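Local coordinates for diaminopimelate decarboxylase (Phaeodactylum tricornutum, PDB 7JPJ), which probably catalyses the pyridoxal-phosphate-dependent decarboxylation of diaminopimelate to lysine, working as an obligate dimer, at residues L101-Q104 and E105-D109. Residues are numbered along the deposited sequence; the frame is centred on the assembly and turned at random.
Sequences LSTQ and ELPED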
loop_
_atom_site.group_PDB
_atom_site.type_symbol
_atom_site.label_atom_id
_atom_site.label_comp_id
_atom_site.label_asym_id
_atom_site.label_seq_id
_atom_site.Cartn_x
_atom_site.Cartn_y
_atom_site.Cartn_z
ATOM N N LEU A 101 -19.430 7.201 -13.638
ATOM C CA LEU A 101 -19.101 6.937 -12.238
ATOM C C LEU A 101 -19.591 5.546 -11.846
ATOM O O LEU A 101 -20.800 5.291 -11.813
ATOM C CB LEU A 101 -19.709 8.003 -11.329
ATOM C CG LEU A 101 -19.656 7.747 -9.823
ATOM C CD1 LEU A 101 -18.218 7.614 -9.338
ATOM C CD2 LEU A 101 -20.379 8.851 -9.069
ATOM N N SER A 102 -18.648 4.655 -11.547
ATOM C CA SER A 102 -18.931 3.333 -10.997
ATOM C C SER A 102 -18.118 3.198 -9.716
ATOM O O SER A 102 -16.894 3.036 -9.770
ATOM C CB SER A 102 -18.581 2.224 -11.989
ATOM O OG SER A 102 -18.841 2.626 -13.324
ATOM N N THR A 103 -18.791 3.268 -8.569
ATOM C CA THR A 103 -18.105 3.385 -7.293
ATOM C C THR A 103 -18.725 2.441 -6.273
ATOM O O THR A 103 -19.904 2.091 -6.359
ATOM C CB THR A 103 -18.155 4.834 -6.773
ATOM O OG1 THR A 103 -17.461 4.927 -5.524
ATOM C CG2 THR A 103 -19.595 5.295 -6.587
ATOM N N GLN A 104 -17.903 2.021 -5.308
ATOM C CA GLN A 104 -18.394 1.296 -4.145
ATOM C C GLN A 104 -19.037 2.218 -3.121
ATOM O O GLN A 104 -19.834 1.754 -2.300
ATOM C CB GLN A 104 -17.253 0.523 -3.476
ATOM C CG GLN A 104 -16.774 -0.699 -4.244
ATOM C CD GLN A 104 -17.682 -1.899 -4.058
ATOM O OE1 GLN A 104 -18.754 -1.976 -4.654
ATOM N NE2 GLN A 104 -17.257 -2.842 -3.227
ATOM N N GLU A 105 -18.713 3.509 -3.158
ATOM C CA GLU A 105 -19.172 4.489 -2.175
ATOM C C GLU A 105 -19.762 5.675 -2.933
ATOM O O GLU A 105 -19.024 6.518 -3.452
ATOM C CB GLU A 105 -18.024 4.921 -1.267
ATOM C CG GLU A 105 -18.325 6.092 -0.349
ATOM C CD GLU A 105 -17.096 6.549 0.416
ATOM O OE1 GLU A 105 -16.082 5.818 0.403
ATOM O OE2 GLU A 105 -17.140 7.637 1.032
ATOM N N LEU A 106 -21.083 5.733 -3.004
ATOM C CA LEU A 106 -21.749 6.846 -3.673
ATOM C C LEU A 106 -21.522 8.125 -2.875
ATOM O O LEU A 106 -21.905 8.185 -1.701
ATOM C CB LEU A 106 -23.241 6.562 -3.822
ATOM C CG LEU A 106 -24.011 7.408 -4.839
ATOM C CD1 LEU A 106 -23.359 7.333 -6.208
ATOM C CD2 LEU A 106 -25.464 6.967 -4.915
ATOM N N PRO A 107 -20.908 9.155 -3.455
ATOM C CA PRO A 107 -20.609 10.362 -2.678
ATOM C C PRO A 107 -21.873 11.111 -2.290
ATOM O O PRO A 107 -22.907 11.029 -2.959
ATOM C CB PRO A 107 -19.744 11.191 -3.632
ATOM C CG PRO A 107 -20.172 10.750 -4.989
ATOM C CD PRO A 107 -20.492 9.285 -4.861
ATOM N N GLU A 108 -21.776 11.860 -1.187
ATOM C CA GLU A 108 -22.925 12.616 -0.707
ATOM C C GLU A 108 -23.333 13.722 -1.671
ATOM O O GLU A 108 -24.453 14.233 -1.564
ATOM C CB GLU A 108 -22.634 13.212 0.674
ATOM C CG GLU A 108 -23.892 13.529 1.489
ATOM C CD GLU A 108 -23.682 14.641 2.512
ATOM O OE1 GLU A 108 -23.755 15.830 2.128
ATOM O OE2 GLU A 108 -23.455 14.326 3.702
ATOM N N ASP A 109 -22.461 14.098 -2.608
ATOM C CA ASP A 109 -22.749 15.135 -3.591
ATOM C C ASP A 109 -22.917 14.558 -4.996
ATOM O O ASP A 109 -22.544 15.194 -5.988
ATOM C CB ASP A 109 -21.653 16.200 -3.577
ATOM C CG ASP A 109 -20.310 15.663 -4.044
ATOM O OD1 ASP A 109 -20.020 14.476 -3.776
ATOM O OD2 ASP A 109 -19.548 16.425 -4.680
HETATM O O HOH W 1 -22.352 3.652 -2.144
#
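Thr103 and Glu105 meet where the extended chain of Leu101-Thr103 bends at Gln104 (psi -21°) into Glu105-Asp109, whereas Thr103 and Glu105 keep extended backbones. The bend is an ST turn, in which Glu105 N donates to Thr103 OG1 at 3.0 Å with an N-H...O angle of 160°. OG1 lies anti to the backbone N of Thr103 (chi1 -179°), which aims it forward along the chain; it is also bonded to Ser81 O. A water bridges the bend, accepting from Leu106 N and donating to Gln104 O. Thr103 CG2 rests 3.4 Å from Glu105 O, and beyond it Leu101 CD2 packs 4.2 Å from Pro107 CD and 4.4 Å from Leu106 CD1. A valine in place of Thr103 would probably leave Glu105 N and Ser81 O without their shared hydroxyl and the bend less firmly held. Gln104 OE1 and Glu105 OE1 bond Lys311 and His355 of the second subunit, while Gln104 NE2 holds Ser173 of its own chain, so the loop forms part of the dimer interface. Within the TIM-barrel domain it links strand 99-101 to helix 110-116, with Leu106 packed against strand 119-122 and helix 125-134.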